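Local coordinates for HMG box-containing protein 1 (Homo sapiens, PDB 3QVE) that represses transcription by binding the promoters of target genes, regulating the cell cycle and the Wnt pathway, and is represented here by its AXH domain, at residues Cys19-Ser24 and Leu88-Cys93; Cys93-Pro98 and Pro111-Val116. All blocks are in the same frame, centred on the assembly; numbering follows the deposited sequence.

Contact 1. Residues Cys19-Ser24 and Leu88-Cys93; sequences CFHKGS and LLTVEC. With EDO (1,2-ethanediol), chain K.
Leu89 sets one methyl, CD1, squarely over the ring of Phe20: the carbon lies 3.8 Å from the Phe20 ring centroid and only 5° off the ring normal, and CD1 is 4.0 to 4.1 Å from all six ring carbons. This CH-pi contact is the tightly packed side of the pairing. With CG of Leu89 anti to the backbone N (chi1 171°), the branch reaches back toward the neighbouring strand, and the Phe20 ring also stacks on His51 and meets Tyr54 edge-to-face. The backbones fix the register. Phe20 and Leu89 form an antiparallel non-hydrogen-bonded pair, while Cys19 and Thr90 form the hydrogen-bonded one, Cys19 N to Thr90 O at 2.7 Å and the straighter Thr90 N to Cys19 O at 3.0 Å. Strands 17-20 and 89-94 are thus adjacent members of the antiparallel sheet of the AXH domain, joined across nearly seventy intervening residues. The opposite face, carrying Cys19 and Thr90, is more open to solvent. There the exposed His21 imidazole crosses Leu88, whose CB sits over one ring face toward the rim, while at the ring edge NE2 shares a nearly straight 2.7 Å hydrogen bond with Thr90 OG1. Thr90 OG1 is also hydrogen-bonded to Thr78 OG1 of the next strand. Beyond the strand end, His21 N still reaches Leu88 O at 2.9 Å, and a water links that same oxygen to Lys22 N. The chain then leaves its partner, and Gly23 N donates a hydrogen bond to O2 of an ethanediol, probably a crystallisation additive, at 2.9 Å.

Contact 2. Residues Cys93-Pro98 and Pro111-Val116; sequences CKLDHP and PSLTVV. With EDO (1,2-ethanediol), chain E.
Thr114 turns its hydroxyl onto the backbone of the turn: OG1 donates to Asp96 O at 2.8 Å, approaching from above the carbonyl plane, 51° out of it, with a C=O...OG1 angle of 108°. Its methyl, also close to Asp96 O, packs on Pro98. With OG1 beside the backbone N (chi1 -57°), CG2 is directed to Pro98, 3.9 Å from that residue's CB. OG1 is further hydrogen-bonded to Ser108 OG, which makes the hydroxyl a junction between the turn and the end of strand 105-108. A valine in its place would probably leave Asp96 O without this donor and Ser108 without its hydroxyl mate. One residue earlier, Leu113 lies alongside Leu95, both pointing the same way, with CD1 of Leu113 4.0 Å from Leu95 CB. Between these two contacts Asp96 presses its CB against the helix, 3.9 Å from Leu113 CB, whereas its carboxylate leads away from residues 111-116; the side chain also touches Gln117 and His118, farther along the helix. Asp96 belongs to a type I beta turn, closed by His97 N to Lys94 O at 3.1 Å. The turn links strand 89-94 to strand 98-101, so helix 111-118 packs where the chain passes from the six-stranded antiparallel sheet to the small mixed one, with Leu95 also touching strand 72-80.

How the contacts relate
Contacts 1 and 2 follow in series along the chain and are joined by strand 89-94: contact 1 uses its beginning, contact 2 the turn into which it runs, and Cys93 is common to both segment ranges without touching the partner in either. Their centres stand about 21 Å apart, at about 11 and 12 Å from the centre of the chain and on opposite sides of it. Apart from this shared strand, no touch links them. They differ in kind, one being strand pairing within the antiparallel sheet, the other a turn packed on a helix. Neither ethanediol, each probably from the crystallisation liquor, bridges the two segments of its contact, and both contacts lie within the AXH domain.

Contact 1. Residues Cys19-Ser24 and Leu88-Cys93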
ATOM      1  N   CYS A  19      -7.515  -6.270  -2.351  1.00 25.19           N
ATOM      2  CA  CYS A  19      -8.877  -6.756  -2.119  1.00 22.46           C
ATOM      3  C   CYS A  19      -9.743  -5.607  -1.640  1.00 23.65           C
ATOM      4  O   CYS A  19      -9.725  -5.241  -0.488  1.00 24.59           O
ATOM      5  CB  CYS A  19      -8.860  -7.904  -1.122  1.00 28.03           C
ATOM      6  SG  CYS A  19     -10.529  -8.666  -0.974  1.00 32.94           S
ATOM      7  N   PHE A  20     -10.479  -5.008  -2.577  1.00 23.06           N
ATOM      8  CA  PHE A  20     -11.358  -3.905  -2.292  1.00 24.50           C
ATOM      9  C   PHE A  20     -12.600  -4.422  -1.570  1.00 27.65           C
ATOM     10  O   PHE A  20     -13.173  -5.435  -1.954  1.00 31.38           O
ATOM     11  CB  PHE A  20     -11.759  -3.213  -3.595  1.00 26.64           C
ATOM     12  CG  PHE A  20     -10.670  -2.421  -4.201  1.00 27.98           C
ATOM     13  CD1 PHE A  20     -10.480  -1.098  -3.812  1.00 30.66           C
ATOM     14  CD2 PHE A  20      -9.794  -2.980  -5.111  1.00 27.85           C
ATOM     15  CE1 PHE A  20      -9.463  -0.356  -4.339  1.00 28.28           C
ATOM     16  CE2 PHE A  20      -8.769  -2.236  -5.635  1.00 27.89           C
ATOM     17  CZ  PHE A  20      -8.611  -0.914  -5.265  1.00 30.33           C
ATOM     18  N   HIS A  21     -12.992  -3.769  -0.493  1.00 26.11           N
ATOM     19  CA  HIS A  21     -14.155  -4.237   0.250  1.00 28.90           C
ATOM     20  C   HIS A  21     -15.467  -3.839  -0.444  1.00 31.46           C
ATOM     21  O   HIS A  21     -16.485  -4.475  -0.233  1.00 29.47           O
ATOM     22  CB  HIS A  21     -14.144  -3.681   1.687  1.00 28.00           C
ATOM     23  CG  HIS A  21     -13.049  -4.220   2.556  1.00 29.86           C
ATOM     24  ND1 HIS A  21     -13.185  -4.335   3.925  1.00 26.55           N
ATOM     25  CD2 HIS A  21     -11.792  -4.646   2.264  1.00 27.47           C
ATOM     26  CE1 HIS A  21     -12.069  -4.832   4.435  1.00 28.51           C
ATOM     27  NE2 HIS A  21     -11.209  -5.033   3.449  1.00 28.64           N
ATOM     28  N   LYS A  22     -15.457  -2.774  -1.248  1.00 29.83           N
ATOM     29  CA  LYS A  22     -16.659  -2.348  -1.959  1.00 33.91           C
ATOM     30  C   LYS A  22     -16.400  -2.354  -3.443  1.00 36.93           C
ATOM     31  O   LYS A  22     -15.260  -2.433  -3.889  1.00 33.13           O
ATOM     32  CB  LYS A  22     -17.111  -0.946  -1.543  1.00 34.85           C
ATOM     33  CG  LYS A  22     -17.499  -0.835  -0.053  1.00 36.03           C
ATOM     34  CD  LYS A  22     -18.961  -0.939   0.237  1.00 56.11           C
ATOM     35  CE  LYS A  22     -19.237  -0.822   1.750  1.00 67.25           C
ATOM     36  NZ  LYS A  22     -19.018   0.584   2.233  1.00 64.62           N
ATOM     37  N   GLY A  23     -17.477  -2.305  -4.213  1.00 42.08           N
ATOM     38  CA  GLY A  23     -17.361  -2.224  -5.673  1.00 45.26           C
ATOM     39  C   GLY A  23     -17.645  -3.526  -6.388  1.00 48.13           C
ATOM     40  O   GLY A  23     -18.036  -4.510  -5.777  1.00 47.67           O
ATOM     41  N   SER A  24     -17.422  -3.524  -7.696  1.00 53.16           N
ATOM     42  CA  SER A  24     -17.825  -4.650  -8.528  1.00 59.62           C
ATOM     43  C   SER A  24     -16.897  -5.859  -8.379  1.00 57.04           C
ATOM     44  O   SER A  24     -17.317  -6.972  -8.667  1.00 59.43           O
ATOM     45  CB  SER A  24     -17.979  -4.228 -10.011  1.00 63.24           C
ATOM     46  OG  SER A  24     -16.867  -3.469 -10.470  1.00 70.15           O
ATOM     47  N   LEU A  88     -13.167   0.214   2.386  1.00 25.70           N
ATOM     48  CA  LEU A  88     -11.819  -0.164   2.807  1.00 24.67           C
ATOM     49  C   LEU A  88     -11.099  -0.957   1.735  1.00 24.50           C
ATOM     50  O   LEU A  88     -11.711  -1.485   0.776  1.00 26.00           O
ATOM     51  CB  LEU A  88     -11.892  -0.956   4.104  1.00 24.03           C
ATOM     52  CG  LEU A  88     -12.636  -0.258   5.268  1.00 30.03           C
ATOM     53  CD1 LEU A  88     -12.585  -1.132   6.532  1.00 24.91           C
ATOM     54  CD2 LEU A  88     -12.087   1.157   5.537  1.00 25.07           C
ATOM     55  N   LEU A  89      -9.788  -1.044   1.892  1.00 26.05           N
ATOM     56  CA  LEU A  89      -8.931  -1.869   1.016  1.00 25.12           C
ATOM     57  C   LEU A  89      -8.054  -2.716   1.879  1.00 24.35           C
ATOM     58  O   LEU A  89      -7.392  -2.169   2.765  1.00 23.93           O
ATOM     59  CB  LEU A  89      -8.022  -0.975   0.174  1.00 22.70           C
ATOM     60  CG  LEU A  89      -6.895  -1.612  -0.668  1.00 25.65           C
ATOM     61  CD1 LEU A  89      -7.448  -2.525  -1.719  1.00 21.18           C
ATOM     62  CD2 LEU A  89      -6.026  -0.530  -1.298  1.00 22.42           C
ATOM     63  N   THR A  90      -8.004  -4.021   1.606  1.00 24.85           N
ATOM     64  CA  THR A  90      -7.029  -4.903   2.249  1.00 21.71           C
ATOM     65  C   THR A  90      -6.013  -5.297   1.183  1.00 24.87           C
ATOM     66  O   THR A  90      -6.378  -5.535   0.032  1.00 21.15           O
ATOM     67  CB  THR A  90      -7.700  -6.142   2.881  1.00 23.66           C
ATOM     68  OG1 THR A  90      -8.647  -5.667   3.851  1.00 24.63           O
ATOM     69  CG2 THR A  90      -6.662  -7.051   3.608  1.00 20.91           C
ATOM     70  N   VAL A  91      -4.737  -5.321   1.554  1.00 23.08           N
ATOM     71  CA  VAL A  91      -3.687  -5.696   0.634  1.00 21.77           C
ATOM     72  C   VAL A  91      -2.825  -6.762   1.265  1.00 23.32           C
ATOM     73  O   VAL A  91      -2.762  -6.881   2.496  1.00 23.21           O
ATOM     74  CB  VAL A  91      -2.763  -4.485   0.214  1.00 27.01           C
ATOM     75  CG1 VAL A  91      -3.589  -3.292  -0.246  1.00 20.88           C
ATOM     76  CG2 VAL A  91      -1.838  -4.090   1.310  1.00 22.35           C
ATOM     77  N   GLU A  92      -2.174  -7.544   0.412  1.00 19.96           N
ATOM     78  CA  GLU A  92      -1.061  -8.388   0.808  1.00 20.85           C
ATOM     79  C   GLU A  92       0.188  -7.789   0.195  1.00 23.74           C
ATOM     80  O   GLU A  92       0.196  -7.491  -0.992  1.00 26.95           O
ATOM     81  CB  GLU A  92      -1.254  -9.788   0.274  1.00 24.31           C
ATOM     82  CG  GLU A  92      -0.234 -10.795   0.722  1.00 26.34           C
ATOM     83  CD  GLU A  92      -0.139 -11.961  -0.233  1.00 33.78           C
ATOM     84  OE1 GLU A  92      -0.798 -12.985   0.070  1.00 31.51           O
ATOM     85  OE2 GLU A  92       0.578 -11.860  -1.271  1.00 30.73           O
ATOM     86  N   CYS A  93       1.233  -7.563   0.981  1.00 22.49           N
ATOM     87  CA  CYS A  93       2.451  -6.986   0.412  1.00 22.64           C
ATOM     88  C   CYS A  93       3.676  -7.630   1.041  1.00 25.76           C
ATOM     89  O   CYS A  93       3.585  -8.317   2.042  1.00 24.98           O
ATOM     90  CB  CYS A  93       2.427  -5.485   0.599  1.00 26.59           C
ATOM     91  SG  CYS A  93       2.615  -5.004   2.244  1.00 32.98           S
TER
HETATM   92  C1  EDO K  20     -21.765  -2.336  -1.985  1.00 68.47           C
HETATM   93  O1  EDO K  20     -21.209  -3.661  -1.902  1.00 57.11           O
HETATM   94  C2  EDO K  20     -21.077  -1.711  -3.170  1.00 56.15           C
HETATM   95  O2  EDO K  20     -20.274  -2.786  -3.634  1.00 61.73           O
HETATM   96  O   HOH W   1     -13.369  -0.773  -1.368  1.00 26.14           O

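Contact 2. Residues Cys93-Pro98 and Pro111-Val116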
ATOM      1  N   CYS A  93       1.233  -7.563   0.981  1.00 22.49           N
ATOM      2  CA  CYS A  93       2.451  -6.986   0.412  1.00 22.64           C
ATOM      3  C   CYS A  93       3.676  -7.630   1.041  1.00 25.76           C
ATOM      4  O   CYS A  93       3.585  -8.317   2.042  1.00 24.98           O
ATOM      5  CB  CYS A  93       2.427  -5.485   0.599  1.00 26.59           C
ATOM      6  SG  CYS A  93       2.615  -5.004   2.244  1.00 32.98           S
ATOM      7  N   LYS A  94       4.834  -7.428   0.434  1.00 26.62           N
ATOM      8  CA  LYS A  94       6.076  -7.965   0.984  1.00 26.54           C
ATOM      9  C   LYS A  94       6.465  -7.240   2.285  1.00 22.51           C
ATOM     10  O   LYS A  94       6.078  -6.097   2.493  1.00 22.99           O
ATOM     11  CB  LYS A  94       7.205  -7.865  -0.041  1.00 32.15           C
ATOM     12  CG  LYS A  94       6.929  -8.511  -1.380  1.00 37.49           C
ATOM     13  CD  LYS A  94       6.526  -9.981  -1.258  1.00 59.12           C
ATOM     14  CE  LYS A  94       6.169 -10.620  -2.618  1.00 60.68           C
ATOM     15  NZ  LYS A  94       4.771 -11.052  -2.665  1.00 40.75           N
ATOM     16  N   LEU A  95       7.232  -7.912   3.141  1.00 23.97           N
ATOM     17  CA  LEU A  95       7.620  -7.359   4.448  1.00 26.71           C
ATOM     18  C   LEU A  95       8.425  -6.088   4.315  1.00 27.66           C
ATOM     19  O   LEU A  95       8.373  -5.255   5.195  1.00 28.50           O
ATOM     20  CB  LEU A  95       8.438  -8.363   5.250  1.00 25.62           C
ATOM     21  CG  LEU A  95       7.903  -9.741   5.609  1.00 37.46           C
ATOM     22  CD1 LEU A  95       8.815 -10.485   6.660  1.00 31.02           C
ATOM     23  CD2 LEU A  95       6.506  -9.655   6.128  1.00 28.56           C
ATOM     24  N   ASP A  96       9.138  -5.942   3.199  1.00 23.37           N
ATOM     25  CA  ASP A  96      10.003  -4.800   2.956  1.00 26.41           C
ATOM     26  C   ASP A  96       9.299  -3.640   2.202  1.00 24.63           C
ATOM     27  O   ASP A  96       9.961  -2.670   1.824  1.00 26.32           O
ATOM     28  CB  ASP A  96      11.208  -5.259   2.115  1.00 26.84           C
ATOM     29  CG  ASP A  96      10.775  -5.903   0.833  1.00 36.70           C
ATOM     30  OD1 ASP A  96       9.923  -5.321   0.139  1.00 43.11           O
ATOM     31  OD2 ASP A  96      11.256  -7.002   0.546  1.00 57.89           O
ATOM     32  N   HIS A  97       7.987  -3.721   2.010  1.00 23.06           N
ATOM     33  CA  HIS A  97       7.225  -2.660   1.311  1.00 22.78           C
ATOM     34  C   HIS A  97       7.365  -1.326   2.084  1.00 23.96           C
ATOM     35  O   HIS A  97       7.055  -1.252   3.268  1.00 22.89           O
ATOM     36  CB  HIS A  97       5.737  -3.036   1.175  1.00 25.61           C
ATOM     37  CG  HIS A  97       5.026  -2.319   0.078  1.00 22.48           C
ATOM     38  ND1 HIS A  97       4.814  -0.959   0.094  1.00 21.28           N
ATOM     39  CD2 HIS A  97       4.512  -2.769  -1.094  1.00 22.77           C
ATOM     40  CE1 HIS A  97       4.193  -0.597  -1.020  1.00 25.34           C
ATOM     41  NE2 HIS A  97       3.988  -1.677  -1.752  1.00 21.66           N
ATOM     42  N   PRO A  98       7.859  -0.274   1.414  1.00 24.50           N
ATOM     43  CA  PRO A  98       7.958   1.058   2.029  1.00 25.23           C
ATOM     44  C   PRO A  98       6.685   1.881   1.858  1.00 26.50           C
ATOM     45  O   PRO A  98       5.921   1.651   0.909  1.00 25.84           O
ATOM     46  CB  PRO A  98       9.081   1.701   1.244  1.00 26.91           C
ATOM     47  CG  PRO A  98       8.923   1.141  -0.143  1.00 27.44           C
ATOM     48  CD  PRO A  98       8.406  -0.280   0.054  1.00 24.92           C
ATOM     49  N   PRO A 111      12.216  -1.936   8.675  1.00 26.52           N
ATOM     50  CA  PRO A 111      13.098  -0.926   8.077  1.00 25.65           C
ATOM     51  C   PRO A 111      14.399  -1.518   7.513  1.00 28.32           C
ATOM     52  O   PRO A 111      14.823  -1.126   6.449  1.00 27.10           O
ATOM     53  CB  PRO A 111      13.381  -0.010   9.249  1.00 27.25           C
ATOM     54  CG  PRO A 111      12.107  -0.084  10.031  1.00 28.38           C
ATOM     55  CD  PRO A 111      11.700  -1.488   9.983  1.00 21.93           C
ATOM     56  N   SER A 112      14.984  -2.516   8.179  1.00 26.22           N
ATOM     57  CA  SER A 112      16.230  -3.100   7.674  1.00 26.98           C
ATOM     58  C   SER A 112      16.024  -3.870   6.402  1.00 28.57           C
ATOM     59  O   SER A 112      16.881  -3.816   5.521  1.00 26.02           O
ATOM     60  CB  SER A 112      16.894  -3.970   8.736  1.00 28.18           C
ATOM     61  OG  SER A 112      17.246  -3.110   9.802  1.00 30.14           O
ATOM     62  N   LEU A 113      14.907  -4.582   6.285  1.00 23.05           N
ATOM     63  CA  LEU A 113      14.626  -5.287   5.031  1.00 25.55           C
ATOM     64  C   LEU A 113      14.367  -4.303   3.916  1.00 25.78           C
ATOM     65  O   LEU A 113      14.780  -4.516   2.788  1.00 25.94           O
ATOM     66  CB  LEU A 113      13.439  -6.220   5.197  1.00 24.53           C
ATOM     67  CG  LEU A 113      13.609  -7.399   6.162  1.00 36.95           C
ATOM     68  CD1 LEU A 113      12.320  -8.263   6.131  1.00 27.76           C
ATOM     69  CD2 LEU A 113      14.877  -8.244   5.819  1.00 33.64           C
ATOM     70  N   THR A 114      13.721  -3.188   4.222  1.00 23.12           N
ATOM     71  CA  THR A 114      13.534  -2.110   3.202  1.00 24.49           C
ATOM     72  C   THR A 114      14.833  -1.463   2.732  1.00 25.70           C
ATOM     73  O   THR A 114      14.991  -1.129   1.513  1.00 25.42           O
ATOM     74  CB  THR A 114      12.526  -1.017   3.700  1.00 25.54           C
ATOM     75  OG1 THR A 114      11.287  -1.654   4.013  1.00 25.86           O
ATOM     76  CG2 THR A 114      12.285   0.061   2.655  1.00 23.46           C
ATOM     77  N   VAL A 115      15.768  -1.274   3.660  1.00 29.68           N
ATOM     78  CA  VAL A 115      17.122  -0.784   3.286  1.00 25.40           C
ATOM     79  C   VAL A 115      17.774  -1.697   2.272  1.00 29.69           C
ATOM     80  O   VAL A 115      18.267  -1.250   1.247  1.00 31.01           O
ATOM     81  CB  VAL A 115      18.042  -0.637   4.509  1.00 31.44           C
ATOM     82  CG1 VAL A 115      19.506  -0.449   4.090  1.00 25.91           C
ATOM     83  CG2 VAL A 115      17.538   0.538   5.434  1.00 25.59           C
ATOM     84  N   VAL A 116      17.749  -2.990   2.531  1.00 29.79           N
ATOM     85  CA  VAL A 116      18.390  -3.926   1.621  1.00 33.91           C
ATOM     86  C   VAL A 116      17.724  -3.952   0.262  1.00 36.08           C
ATOM     87  O   VAL A 116      18.416  -3.971  -0.742  1.00 31.03           O
ATOM     88  CB  VAL A 116      18.439  -5.373   2.192  1.00 35.55           C
ATOM     89  CG1 VAL A 116      18.817  -6.436   1.087  1.00 37.22           C
ATOM     90  CG2 VAL A 116      19.447  -5.402   3.280  1.00 35.65           C
TER
HETATM   91  C1  EDO E 343      13.488  -4.443  11.197  1.00 63.26           C
HETATM   92  O1  EDO E 343      13.733  -4.829   9.816  1.00 40.93           O
HETATM   93  C2  EDO E 343      14.599  -3.558  11.781  1.00 67.35           C
HETATM   94  O2  EDO E 343      14.115  -2.438  12.545  1.00 67.98           O